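PDB 6ITW: type VI immunity protein Atu4351 from Agrobacterium fabrum, which probably protects its producer as the immunity partner of a toxic effector delivered by the type VI secretion system, presumably by binding and neutralising that toxin. Local coordinates for residues Lys77-Val82 with Glu100-Thr105; Gly93-Trp98 with Ile107-His112; Glu9-Arg14 with Ile134-Ile139. All blocks are in the same frame, centred on the assembly; numbering follows the deposited sequence.

Contact 1: residues Lys77-Val82 with Glu100-Thr105; sequences KQLNPV and EDYKTT
The ring of Tyr102 meets the loop 77-82 along one edge: the carbonyl oxygen of Gln78 lies near the ring plane, 3.5 Å from CE2, so the weakly positive C-H edge of the ring probably faces that oxygen. Leu79 comes to the same ring obliquely, its CD2 4.3 Å from CD2 of Tyr102. With CG anti to the carbonyl carbon (chi1 -60°), Tyr102 extends its ring from the turn across to the loop. The other methyl of Leu79, CD1, touches CG2 of Thr105 at 4.3 Å, and Val114 of the neighbouring strand 113-116 also touches both side chains. The segment 100-105 makes the turn of the beta hairpin 94-99/103-108 and the start of its second strand, in the large mixed sheet, within the sequence assigned to the GAD-like family; the loop leading into strand 84-90 folds against it. Polar linkage runs through water 1, which donates to Gln78 O (2.6 Å) and to Asp101 OD2 (3.0 Å) while accepting from the backbone N of Asn80 (2.9 Å). Asp101 also forms a salt bridge with Arg83. Within the loop, Asn80 OD1 accepts from Val82 N, closing an Asx turn with the donor above the carboxamide plane.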
ATOM      1  N   LYS A  77      18.426  -4.915   2.256  1.00 58.61           N
ATOM      2  CA  LYS A  77      18.825  -6.099   3.019  1.00 59.08           C
ATOM      3  C   LYS A  77      17.746  -6.532   4.000  1.00 58.79           C
ATOM      4  O   LYS A  77      17.501  -7.734   4.169  1.00 69.25           O
ATOM      5  CB  LYS A  77      20.125  -5.832   3.777  1.00 59.90           C
ATOM      6  CG  LYS A  77      21.238  -5.208   2.935  1.00 72.47           C
ATOM      7  CD  LYS A  77      21.650  -6.091   1.745  1.00 71.51           C
ATOM      8  CE  LYS A  77      22.807  -5.444   0.980  1.00 80.53           C
ATOM      9  NZ  LYS A  77      23.127  -6.138  -0.298  1.00 68.83           N
ATOM     10  N   GLN A  78      17.098  -5.578   4.660  1.00 51.72           N
ATOM     11  CA  GLN A  78      16.082  -5.894   5.657  1.00 51.12           C
ATOM     12  C   GLN A  78      14.693  -6.120   5.062  1.00 53.59           C
ATOM     13  O   GLN A  78      13.991  -7.053   5.472  1.00 50.06           O
ATOM     14  CB  GLN A  78      16.018  -4.776   6.682  1.00 52.12           C
ATOM     15  CG  GLN A  78      17.355  -4.461   7.299  1.00 55.66           C
ATOM     16  CD  GLN A  78      17.220  -3.495   8.438  1.00 58.16           C
ATOM     17  OE1 GLN A  78      16.798  -2.348   8.250  1.00 60.11           O
ATOM     18  NE2 GLN A  78      17.552  -3.951   9.641  1.00 62.27           N
ATOM     19  N   LEU A  79      14.263  -5.273   4.125  1.00 53.06           N
ATOM     20  CA  LEU A  79      12.960  -5.423   3.472  1.00 46.51           C
ATOM     21  C   LEU A  79      13.196  -5.976   2.073  1.00 46.23           C
ATOM     22  O   LEU A  79      13.116  -5.272   1.063  1.00 47.16           O
ATOM     23  CB  LEU A  79      12.214  -4.096   3.433  1.00 40.47           C
ATOM     24  CG  LEU A  79      11.910  -3.526   4.807  1.00 44.41           C
ATOM     25  CD1 LEU A  79      11.145  -2.215   4.649  1.00 40.12           C
ATOM     26  CD2 LEU A  79      11.150  -4.565   5.647  1.00 40.73           C
ATOM     27  N   ASN A  80      13.481  -7.261   2.023  1.00 44.47           N
ATOM     28  CA  ASN A  80      13.850  -7.907   0.775  1.00 44.22           C
ATOM     29  C   ASN A  80      12.632  -8.027  -0.140  1.00 45.44           C
ATOM     30  O   ASN A  80      11.635  -8.650   0.249  1.00 41.46           O
ATOM     31  CB  ASN A  80      14.452  -9.270   1.116  1.00 40.74           C
ATOM     32  CG  ASN A  80      14.650 -10.160  -0.086  1.00 45.98           C
ATOM     33  OD1 ASN A  80      14.711  -9.711  -1.238  1.00 49.62           O
ATOM     34  ND2 ASN A  80      14.753 -11.452   0.180  1.00 51.63           N
ATOM     35  N   PRO A  81      12.672  -7.477  -1.356  1.00 44.25           N
ATOM     36  CA  PRO A  81      11.484  -7.552  -2.232  1.00 41.95           C
ATOM     37  C   PRO A  81      10.950  -8.964  -2.415  1.00 45.72           C
ATOM     38  O   PRO A  81       9.727  -9.151  -2.500  1.00 43.39           O
ATOM     39  CB  PRO A  81      11.972  -6.969  -3.569  1.00 39.85           C
ATOM     40  CG  PRO A  81      13.349  -6.441  -3.339  1.00 41.35           C
ATOM     41  CD  PRO A  81      13.863  -6.929  -2.027  1.00 40.23           C
ATOM     42  N   VAL A  82      11.836  -9.969  -2.449  1.00 46.63           N
ATOM     43  CA  VAL A  82      11.419 -11.358  -2.656  1.00 44.42           C
ATOM     44  C   VAL A  82      10.515 -11.846  -1.533  1.00 41.91           C
ATOM     45  O   VAL A  82       9.727 -12.773  -1.732  1.00 46.41           O
ATOM     46  CB  VAL A  82      12.661 -12.279  -2.814  1.00 48.01           C
ATOM     47  CG1 VAL A  82      12.252 -13.732  -3.036  1.00 41.55           C
ATOM     48  CG2 VAL A  82      13.536 -11.827  -3.986  1.00 42.10           C
ATOM     49  N   GLU A 100       7.551 -10.917   5.050  1.00 37.39           N
ATOM     50  CA  GLU A 100       7.552 -12.207   5.743  1.00 43.47           C
ATOM     51  C   GLU A 100       8.347 -12.174   7.041  1.00 45.42           C
ATOM     52  O   GLU A 100       8.068 -12.965   7.950  1.00 42.97           O
ATOM     53  CB  GLU A 100       8.107 -13.298   4.838  1.00 42.27           C
ATOM     54  CG  GLU A 100       7.199 -13.689   3.711  1.00 40.34           C
ATOM     55  CD  GLU A 100       7.900 -14.606   2.738  1.00 47.67           C
ATOM     56  OE1 GLU A 100       8.584 -15.543   3.207  1.00 55.08           O
ATOM     57  OE2 GLU A 100       7.784 -14.391   1.510  1.00 43.21           O
ATOM     58  N   ASP A 101       9.323 -11.269   7.162  1.00 42.17           N
ATOM     59  CA  ASP A 101      10.151 -11.191   8.361  1.00 42.23           C
ATOM     60  C   ASP A 101       9.685 -10.135   9.346  1.00 45.77           C
ATOM     61  O   ASP A 101       9.819 -10.336  10.557  1.00 46.16           O
ATOM     62  CB  ASP A 101      11.618 -10.916   7.975  1.00 42.36           C
ATOM     63  CG  ASP A 101      12.152 -11.927   6.966  1.00 47.25           C
ATOM     64  OD1 ASP A 101      12.151 -13.145   7.278  1.00 51.64           O
ATOM     65  OD2 ASP A 101      12.549 -11.517   5.852  1.00 45.71           O
ATOM     66  N   TYR A 102       9.135  -9.014   8.872  1.00 48.36           N
ATOM     67  CA  TYR A 102       8.830  -7.894   9.756  1.00 44.69           C
ATOM     68  C   TYR A 102       7.375  -7.442   9.676  1.00 43.50           C
ATOM     69  O   TYR A 102       7.024  -6.409  10.269  1.00 42.81           O
ATOM     70  CB  TYR A 102       9.794  -6.737   9.461  1.00 45.50           C
ATOM     71  CG  TYR A 102      11.255  -7.113   9.683  1.00 44.92           C
ATOM     72  CD1 TYR A 102      11.818  -7.129  10.964  1.00 47.01           C
ATOM     73  CD2 TYR A 102      12.066  -7.474   8.608  1.00 53.00           C
ATOM     74  CE1 TYR A 102      13.174  -7.488  11.161  1.00 48.72           C
ATOM     75  CE2 TYR A 102      13.408  -7.840   8.786  1.00 49.90           C
ATOM     76  CZ  TYR A 102      13.957  -7.842  10.061  1.00 51.63           C
ATOM     77  OH  TYR A 102      15.288  -8.197  10.209  1.00 56.50           O
ATOM     78  N   LYS A 103       6.511  -8.216   9.005  1.00 43.91           N
ATOM     79  CA  LYS A 103       5.062  -8.005   8.923  1.00 43.76           C
ATOM     80  C   LYS A 103       4.667  -6.763   8.121  1.00 39.96           C
ATOM     81  O   LYS A 103       5.267  -6.450   7.088  1.00 42.26           O
ATOM     82  CB  LYS A 103       4.407  -7.900  10.313  1.00 43.66           C
ATOM     83  CG  LYS A 103       5.056  -8.631  11.484  1.00 49.80           C
ATOM     84  CD  LYS A 103       5.097 -10.128  11.342  1.00 55.63           C
ATOM     85  CE  LYS A 103       5.361 -10.782  12.708  1.00 62.59           C
ATOM     86  NZ  LYS A 103       6.024 -12.106  12.559  1.00 67.01           N
ATOM     87  N   THR A 104       3.660  -6.045   8.619  1.00 37.77           N
ATOM     88  CA  THR A 104       2.981  -5.006   7.856  1.00 40.12           C
ATOM     89  C   THR A 104       3.950  -3.907   7.434  1.00 43.82           C
ATOM     90  O   THR A 104       4.689  -3.352   8.255  1.00 43.87           O
ATOM     91  CB  THR A 104       1.840  -4.414   8.691  1.00 42.15           C
ATOM     92  OG1 THR A 104       0.821  -5.402   8.885  1.00 46.73           O
ATOM     93  CG2 THR A 104       1.227  -3.227   7.999  1.00 41.28           C
ATOM     94  N   THR A 105       3.924  -3.588   6.148  1.00 33.19           N
ATOM     95  CA  THR A 105       4.807  -2.608   5.535  1.00 37.39           C
ATOM     96  C   THR A 105       3.958  -1.652   4.707  1.00 40.08           C
ATOM     97  O   THR A 105       2.946  -2.069   4.129  1.00 38.46           O
ATOM     98  CB  THR A 105       5.858  -3.319   4.641  1.00 41.79           C
ATOM     99  OG1 THR A 105       6.575  -4.302   5.414  1.00 38.31           O
ATOM    100  CG2 THR A 105       6.846  -2.322   4.030  1.00 35.60           C
TER
HETATM  101  O   HOH W   1      12.876  -9.064   4.212  1.00 45.56           O

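Contact 2: residues Gly93-Trp98 with Ile107-His112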
ATOM      1  N   GLY A  93      -2.053   5.260  -4.267  1.00 31.75           N
ATOM      2  CA  GLY A  93      -0.962   4.355  -4.578  1.00 30.74           C
ATOM      3  C   GLY A  93      -0.100   3.982  -3.397  1.00 34.17           C
ATOM      4  O   GLY A  93       0.982   3.424  -3.586  1.00 35.20           O
ATOM      5  N   LYS A  94      -0.545   4.268  -2.177  1.00 32.88           N
ATOM      6  CA  LYS A  94       0.192   3.872  -0.979  1.00 35.38           C
ATOM      7  C   LYS A  94      -0.115   2.403  -0.696  1.00 32.73           C
ATOM      8  O   LYS A  94      -1.235   2.060  -0.295  1.00 29.96           O
ATOM      9  CB  LYS A  94      -0.194   4.770   0.198  1.00 34.19           C
ATOM     10  CG  LYS A  94       0.549   4.528   1.509  1.00 33.94           C
ATOM     11  CD  LYS A  94       0.249   5.659   2.491  1.00 40.85           C
ATOM     12  CE  LYS A  94       1.170   5.669   3.709  1.00 46.65           C
ATOM     13  NZ  LYS A  94       0.726   6.668   4.756  1.00 52.57           N
ATOM     14  N   ILE A  95       0.889   1.545  -0.876  1.00 29.94           N
ATOM     15  CA  ILE A  95       0.717   0.093  -0.856  1.00 29.33           C
ATOM     16  C   ILE A  95       0.758  -0.449   0.570  1.00 32.81           C
ATOM     17  O   ILE A  95       1.694  -0.172   1.335  1.00 32.73           O
ATOM     18  CB  ILE A  95       1.805  -0.572  -1.706  1.00 29.35           C
ATOM     19  CG1 ILE A  95       1.662  -0.126  -3.165  1.00 30.61           C
ATOM     20  CG2 ILE A  95       1.762  -2.090  -1.533  1.00 28.58           C
ATOM     21  CD1 ILE A  95       2.836  -0.535  -4.044  1.00 31.79           C
ATOM     22  N   LEU A  96      -0.252  -1.240   0.927  1.00 28.89           N
ATOM     23  CA  LEU A  96      -0.192  -2.111   2.097  1.00 26.41           C
ATOM     24  C   LEU A  96       0.447  -3.428   1.668  1.00 38.25           C
ATOM     25  O   LEU A  96      -0.097  -4.136   0.802  1.00 34.91           O
ATOM     26  CB  LEU A  96      -1.579  -2.360   2.678  1.00 35.83           C
ATOM     27  CG  LEU A  96      -1.685  -3.411   3.790  1.00 39.57           C
ATOM     28  CD1 LEU A  96      -0.673  -3.131   4.886  1.00 42.52           C
ATOM     29  CD2 LEU A  96      -3.090  -3.455   4.386  1.00 36.57           C
ATOM     30  N   ALA A  97       1.602  -3.750   2.260  1.00 34.73           N
ATOM     31  CA  ALA A  97       2.373  -4.924   1.879  1.00 34.64           C
ATOM     32  C   ALA A  97       2.649  -5.785   3.101  1.00 37.72           C
ATOM     33  O   ALA A  97       2.661  -5.312   4.240  1.00 34.60           O
ATOM     34  CB  ALA A  97       3.704  -4.547   1.217  1.00 31.49           C
ATOM     35  N   TRP A  98       2.875  -7.067   2.863  1.00 33.32           N
ATOM     36  CA  TRP A  98       3.233  -7.976   3.941  1.00 37.87           C
ATOM     37  C   TRP A  98       4.675  -8.422   3.748  1.00 38.10           C
ATOM     38  O   TRP A  98       5.015  -9.030   2.720  1.00 38.38           O
ATOM     39  CB  TRP A  98       2.302  -9.184   3.978  1.00 37.31           C
ATOM     40  CG  TRP A  98       2.677 -10.147   5.042  1.00 41.44           C
ATOM     41  CD1 TRP A  98       3.381 -11.316   4.886  1.00 40.79           C
ATOM     42  CD2 TRP A  98       2.391 -10.029   6.439  1.00 38.66           C
ATOM     43  NE1 TRP A  98       3.534 -11.933   6.103  1.00 39.07           N
ATOM     44  CE2 TRP A  98       2.930 -11.171   7.073  1.00 39.93           C
ATOM     45  CE3 TRP A  98       1.715  -9.078   7.215  1.00 40.79           C
ATOM     46  CZ2 TRP A  98       2.822 -11.383   8.453  1.00 39.41           C
ATOM     47  CZ3 TRP A  98       1.606  -9.287   8.587  1.00 39.62           C
ATOM     48  CH2 TRP A  98       2.161 -10.434   9.191  1.00 42.69           C
ATOM     49  N   ILE A 107       4.319   1.250   1.576  1.00 35.60           N
ATOM     50  CA  ILE A 107       5.177   1.796   0.531  1.00 35.81           C
ATOM     51  C   ILE A 107       4.443   2.995  -0.059  1.00 38.11           C
ATOM     52  O   ILE A 107       3.505   2.837  -0.852  1.00 33.07           O
ATOM     53  CB  ILE A 107       5.515   0.762  -0.548  1.00 35.97           C
ATOM     54  CG1 ILE A 107       6.136  -0.496   0.072  1.00 35.41           C
ATOM     55  CG2 ILE A 107       6.475   1.351  -1.541  1.00 29.42           C
ATOM     56  CD1 ILE A 107       6.561  -1.551  -0.985  1.00 31.21           C
ATOM     57  N   ASN A 108       4.864   4.198   0.332  1.00 36.96           N
ATOM     58  CA  ASN A 108       4.220   5.433  -0.104  1.00 35.52           C
ATOM     59  C   ASN A 108       4.838   5.829  -1.441  1.00 37.67           C
ATOM     60  O   ASN A 108       5.913   6.436  -1.494  1.00 35.50           O
ATOM     61  CB  ASN A 108       4.377   6.516   0.956  1.00 33.59           C
ATOM     62  CG  ASN A 108       3.631   7.785   0.607  1.00 38.18           C
ATOM     63  OD1 ASN A 108       3.468   8.122  -0.570  1.00 40.25           O
ATOM     64  ND2 ASN A 108       3.175   8.507   1.630  1.00 40.05           N
ATOM     65  N   ILE A 109       4.133   5.483  -2.527  1.00 37.26           N
ATOM     66  CA  ILE A 109       4.626   5.683  -3.891  1.00 36.72           C
ATOM     67  C   ILE A 109       4.680   7.167  -4.246  1.00 34.75           C
ATOM     68  O   ILE A 109       5.585   7.618  -4.964  1.00 36.31           O
ATOM     69  CB  ILE A 109       3.722   4.917  -4.873  1.00 35.15           C
ATOM     70  CG1 ILE A 109       3.991   3.420  -4.795  1.00 32.05           C
ATOM     71  CG2 ILE A 109       3.879   5.467  -6.302  1.00 33.38           C
ATOM     72  CD1 ILE A 109       5.277   3.006  -5.443  1.00 29.19           C
ATOM     73  N   LEU A 110       3.685   7.936  -3.800  1.00 29.79           N
ATOM     74  CA  LEU A 110       3.613   9.356  -4.139  1.00 33.44           C
ATOM     75  C   LEU A 110       4.791  10.129  -3.540  1.00 37.78           C
ATOM     76  O   LEU A 110       5.429  10.929  -4.227  1.00 36.67           O
ATOM     77  CB  LEU A 110       2.282   9.933  -3.641  1.00 34.81           C
ATOM     78  CG  LEU A 110       1.943  11.398  -3.946  1.00 36.69           C
ATOM     79  CD1 LEU A 110       1.963  11.609  -5.428  1.00 26.20           C
ATOM     80  CD2 LEU A 110       0.581  11.828  -3.366  1.00 31.37           C
ATOM     81  N   LEU A 111       5.102   9.882  -2.267  1.00 35.08           N
ATOM     82  CA  LEU A 111       6.082  10.660  -1.519  1.00 38.83           C
ATOM     83  C   LEU A 111       7.437   9.971  -1.403  1.00 38.09           C
ATOM     84  O   LEU A 111       8.370  10.574  -0.865  1.00 40.73           O
ATOM     85  CB  LEU A 111       5.540  10.971  -0.110  1.00 37.77           C
ATOM     86  CG  LEU A 111       4.248  11.809  -0.086  1.00 37.58           C
ATOM     87  CD1 LEU A 111       3.898  12.299   1.313  1.00 29.31           C
ATOM     88  CD2 LEU A 111       4.352  12.981  -1.077  1.00 29.66           C
ATOM     89  N   HIS A 112       7.562   8.740  -1.905  1.00 36.89           N
ATOM     90  CA  HIS A 112       8.811   7.974  -1.919  1.00 36.43           C
ATOM     91  C   HIS A 112       9.295   7.655  -0.508  1.00 39.21           C
ATOM     92  O   HIS A 112      10.454   7.892  -0.166  1.00 37.72           O
ATOM     93  CB  HIS A 112       9.900   8.679  -2.725  1.00 34.88           C
ATOM     94  CG  HIS A 112       9.782   8.454  -4.195  1.00 39.35           C
ATOM     95  ND1 HIS A 112      10.720   7.746  -4.915  1.00 43.20           N
ATOM     96  CD2 HIS A 112       8.818   8.809  -5.076  1.00 41.27           C
ATOM     97  CE1 HIS A 112      10.351   7.693  -6.182  1.00 43.05           C
ATOM     98  NE2 HIS A 112       9.197   8.325  -6.306  1.00 42.06           N
TER
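Two backbone hydrogen bonds join Ile95 to Ile107 in an antiparallel hydrogen-bonded pair of the hairpin formed by strands 94-99 and 103-108. Ile95 N donates to Ile107 O at 2.9 Å, and Ile107 N returns a bond to Ile95 O at 3.0 Å. Ile107 O also receives a CA-H...O contact from Lys94 CA (3.5 Å). A second close carbon-oxygen approach brings CG1 of Ile109 to 3.2 Å from Gly93 O.

Apolar contacts gather on the face of the sheet that carries the two isoleucines. CB of Ile95 sits 4.1 Å from CB of Ile107, and CD1 of Ile95 reaches CG1 of Ile109 at 4.2 Å, the two side chains crossing at a slant. Ala86 and Phe89 of strand 84-90 pack on Ile95, while Phe206 packs on Ile107.

On the other face, Lys94 is extended, its CG anti to the backbone N (chi1 -177°), and its CE passes 4.0 Å from Asn108 ND2. The lysine runs on past the amide, and its NZ bonds to the backbone oxygen of Ser143. Asn108 OD1 accepts from Leu111 N, three residues on, at 2.9 Å, an Asx motif where the chain leaves the strand.

The chemistry is thus divided by side: a buried isoleucine face, and a polar one where the lysine contributes its aliphatic chain and sends its ammonium group elsewhere, while Asn108 spends its carbonyl on the following turn, leaving the paired main chains to supply the directional bonds between the segments.

Contact 3: residues Glu9-Arg14 with Ile134-Ile139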
ATOM      1  N   GLU A   9     -14.173 -10.071  10.665  1.00 39.73           N
ATOM      2  CA  GLU A   9     -15.509  -9.672  11.115  1.00 40.64           C
ATOM      3  C   GLU A   9     -15.636  -8.162  11.226  1.00 41.87           C
ATOM      4  O   GLU A   9     -16.566  -7.558  10.683  1.00 39.58           O
ATOM      5  CB  GLU A   9     -15.810 -10.301  12.482  1.00 42.31           C
ATOM      6  CG  GLU A   9     -16.094 -11.801  12.479  1.00 44.80           C
ATOM      7  CD  GLU A   9     -14.879 -12.644  12.839  1.00 56.43           C
ATOM      8  OE1 GLU A   9     -13.731 -12.155  12.682  1.00 55.50           O
ATOM      9  OE2 GLU A   9     -15.079 -13.798  13.290  1.00 68.65           O
ATOM     10  N   ASN A  10     -14.692  -7.539  11.933  1.00 38.82           N
ATOM     11  CA  ASN A  10     -14.756  -6.109  12.187  1.00 41.02           C
ATOM     12  C   ASN A  10     -14.583  -5.309  10.902  1.00 43.28           C
ATOM     13  O   ASN A  10     -15.346  -4.367  10.639  1.00 39.43           O
ATOM     14  CB  ASN A  10     -13.691  -5.740  13.224  1.00 51.42           C
ATOM     15  CG  ASN A  10     -13.779  -4.301  13.655  1.00 59.41           C
ATOM     16  OD1 ASN A  10     -12.871  -3.496  13.405  1.00 66.21           O
ATOM     17  ND2 ASN A  10     -14.892  -3.953  14.291  1.00 62.55           N
ATOM     18  N   ALA A  11     -13.588  -5.662  10.078  1.00 40.90           N
ATOM     19  CA  ALA A  11     -13.421  -4.932   8.826  1.00 40.03           C
ATOM     20  C   ALA A  11     -14.677  -5.038   7.972  1.00 37.35           C
ATOM     21  O   ALA A  11     -15.125  -4.043   7.383  1.00 37.48           O
ATOM     22  CB  ALA A  11     -12.196  -5.447   8.058  1.00 37.28           C
ATOM     23  N   LEU A  12     -15.275  -6.234   7.914  1.00 38.16           N
ATOM     24  CA  LEU A  12     -16.462  -6.415   7.082  1.00 39.36           C
ATOM     25  C   LEU A  12     -17.639  -5.620   7.633  1.00 39.78           C
ATOM     26  O   LEU A  12     -18.389  -4.999   6.866  1.00 39.21           O
ATOM     27  CB  LEU A  12     -16.803  -7.901   6.980  1.00 34.91           C
ATOM     28  CG  LEU A  12     -15.936  -8.651   5.979  1.00 38.58           C
ATOM     29  CD1 LEU A  12     -16.079 -10.157   6.195  1.00 37.82           C
ATOM     30  CD2 LEU A  12     -16.288  -8.239   4.544  1.00 30.84           C
ATOM     31  N   LYS A  13     -17.797  -5.615   8.962  1.00 35.11           N
ATOM     32  CA  LYS A  13     -18.800  -4.774   9.601  1.00 39.75           C
ATOM     33  C   LYS A  13     -18.647  -3.318   9.168  1.00 40.99           C
ATOM     34  O   LYS A  13     -19.607  -2.691   8.709  1.00 36.71           O
ATOM     35  CB  LYS A  13     -18.684  -4.910  11.119  1.00 43.69           C
ATOM     36  CG  LYS A  13     -19.773  -4.194  11.904  1.00 43.99           C
ATOM     37  CD  LYS A  13     -19.519  -4.356  13.397  1.00 51.71           C
ATOM     38  CE  LYS A  13     -20.671  -3.815  14.219  1.00 61.27           C
ATOM     39  NZ  LYS A  13     -20.793  -2.348  14.055  1.00 74.58           N
ATOM     40  N   ARG A  14     -17.425  -2.785   9.241  1.00 42.60           N
ATOM     41  CA  ARG A  14     -17.225  -1.370   8.945  1.00 40.79           C
ATOM     42  C   ARG A  14     -17.216  -1.060   7.452  1.00 39.29           C
ATOM     43  O   ARG A  14     -17.636   0.035   7.061  1.00 40.05           O
ATOM     44  CB  ARG A  14     -15.935  -0.884   9.602  1.00 42.92           C
ATOM     45  CG  ARG A  14     -15.963  -1.124  11.117  1.00 51.74           C
ATOM     46  CD  ARG A  14     -14.603  -1.008  11.769  1.00 59.17           C
ATOM     47  NE  ARG A  14     -13.882   0.169  11.302  1.00 59.92           N
ATOM     48  CZ  ARG A  14     -12.598   0.390  11.554  1.00 63.82           C
ATOM     49  NH1 ARG A  14     -11.908  -0.492  12.269  1.00 68.96           N
ATOM     50  NH2 ARG A  14     -12.001   1.483  11.088  1.00 68.94           N
ATOM     51  N   ILE A 134      -5.085  -6.215  11.975  1.00 41.74           N
ATOM     52  CA  ILE A 134      -5.146  -4.836  12.430  1.00 44.46           C
ATOM     53  C   ILE A 134      -4.915  -3.886  11.261  1.00 43.36           C
ATOM     54  O   ILE A 134      -5.637  -2.892  11.100  1.00 40.76           O
ATOM     55  CB  ILE A 134      -4.144  -4.609  13.578  1.00 46.24           C
ATOM     56  CG1 ILE A 134      -4.651  -5.323  14.840  1.00 44.26           C
ATOM     57  CG2 ILE A 134      -3.929  -3.105  13.823  1.00 40.28           C
ATOM     58  CD1 ILE A 134      -3.631  -5.439  15.936  1.00 41.83           C
ATOM     59  N   ALA A 135      -3.926  -4.186  10.412  1.00 40.78           N
ATOM     60  CA  ALA A 135      -3.645  -3.305   9.284  1.00 39.64           C
ATOM     61  C   ALA A 135      -4.868  -3.170   8.386  1.00 39.69           C
ATOM     62  O   ALA A 135      -5.176  -2.071   7.918  1.00 36.33           O
ATOM     63  CB  ALA A 135      -2.434  -3.808   8.485  1.00 34.01           C
ATOM     64  N   VAL A 136      -5.594  -4.274   8.153  1.00 38.31           N
ATOM     65  CA  VAL A 136      -6.732  -4.223   7.231  1.00 37.83           C
ATOM     66  C   VAL A 136      -7.886  -3.419   7.837  1.00 39.69           C
ATOM     67  O   VAL A 136      -8.573  -2.669   7.133  1.00 38.40           O
ATOM     68  CB  VAL A 136      -7.162  -5.645   6.830  1.00 38.12           C
ATOM     69  CG1 VAL A 136      -8.446  -5.624   6.010  1.00 32.84           C
ATOM     70  CG2 VAL A 136      -6.047  -6.315   6.032  1.00 38.62           C
ATOM     71  N   GLU A 137      -8.102  -3.546   9.153  1.00 39.19           N
ATOM     72  CA  GLU A 137      -9.109  -2.732   9.831  1.00 43.18           C
ATOM     73  C   GLU A 137      -8.796  -1.243   9.727  1.00 45.91           C
ATOM     74  O   GLU A 137      -9.712  -0.411   9.752  1.00 45.88           O
ATOM     75  CB  GLU A 137      -9.209  -3.132  11.309  1.00 48.34           C
ATOM     76  CG  GLU A 137     -10.087  -4.359  11.592  1.00 53.21           C
ATOM     77  CD  GLU A 137      -9.732  -5.073  12.906  1.00 58.44           C
ATOM     78  OE1 GLU A 137      -9.141  -4.438  13.810  1.00 65.40           O
ATOM     79  OE2 GLU A 137     -10.030  -6.284  13.031  1.00 56.27           O
ATOM     80  N   GLY A 138      -7.518  -0.882   9.591  1.00 43.85           N
ATOM     81  CA  GLY A 138      -7.140   0.515   9.617  1.00 35.82           C
ATOM     82  C   GLY A 138      -7.151   1.286   8.307  1.00 40.81           C
ATOM     83  O   GLY A 138      -6.789   2.465   8.318  1.00 38.52           O
ATOM     84  N   ILE A 139      -7.581   0.701   7.181  1.00 39.61           N
ATOM     85  CA  ILE A 139      -7.343   1.317   5.872  1.00 37.16           C
ATOM     86  C   ILE A 139      -8.160   2.591   5.674  1.00 35.72           C
ATOM     87  O   ILE A 139      -8.057   3.248   4.629  1.00 32.87           O
ATOM     88  CB  ILE A 139      -7.597   0.318   4.721  1.00 35.45           C
ATOM     89  CG1 ILE A 139      -9.014  -0.282   4.757  1.00 33.47           C
ATOM     90  CG2 ILE A 139      -6.569  -0.788   4.765  1.00 30.66           C
ATOM     91  CD1 ILE A 139     -10.125   0.615   4.211  1.00 29.54           C
TER
HETATM   92  O   HOH W   2     -11.556  -7.198  11.125  1.00 44.56           O
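Glu137 and Asn10 cross at about a right angle, the carboxylate and amide planes turned 84° apart, and they meet through the glutamate's aliphatic part as much as its acid group. Asn10 OD1 lies 3.4 Å from Glu137 CG, and Asn10 CB is 3.7 Å from Glu137 OE2. Asn10 takes up this position because its CG is anti to the backbone N (chi1 -174°), carrying the amide off helix 9-15 toward the glutamate.

Arg14, one turn further along, also runs at about a right angle to Glu137. Its chain bends at chi3 (45°), bringing the guanidinium over the end of helix 128-137, where NH2 comes within 3.3 Å of Glu137 O. The approach is oblique and the angle poor, so this is a close polar contact rather than a hydrogen bond. Asn10 OD1 lies at the edge of the guanidinium, in its plane, and takes a weak bond from NH1. The firm charged partner of Arg14 is Asp140, just past the helix, with which NH2 makes a salt bridge.

This is a helix-to-helix contact between distant parts of the sequence: the N-terminal helix, in the part assigned to the GAD-like family, meets the end of helix 128-137, in the part assigned to the Tdi1 C-terminal family. The backbones are nearest at Ala11 and Glu137, whose CA atoms are 4.9 Å apart. The small Ala11 side chain packs its CB against CG1 of Val136 at 4.3 Å, and Trp52 of strand 49-52 touches both residues.

Glu137 is also tied to the N-terminal helix through water 2, which donates to its OE2 at 2.6 Å and accepts from Ala11 N at 2.8 Å.

Overall arrangement
Starting from the N terminus, helix 9-15 supplies the first half of contact 3, which is completed only when the chain reaches helix 128-137, some 120 residues later. Contacts 1 and 2 both nest within that long loop, contact 1 closing a loop of 17 residues, mostly strand, and contact 2 a short hairpin loop of eight. They cross each other, since their segments alternate along the chain. Contact 1 lays the loop before strand 84-90 against the hairpin turn, and contact 2 pairs the hairpin's two strands; Thr105 of contact 1 pairs with Ala97 of contact 2 by a probable backbone hydrogen bond. Ala135 of contact 3 packs on Leu96 and Thr104, so helix 128-137 links the sheet to the N-terminal helix.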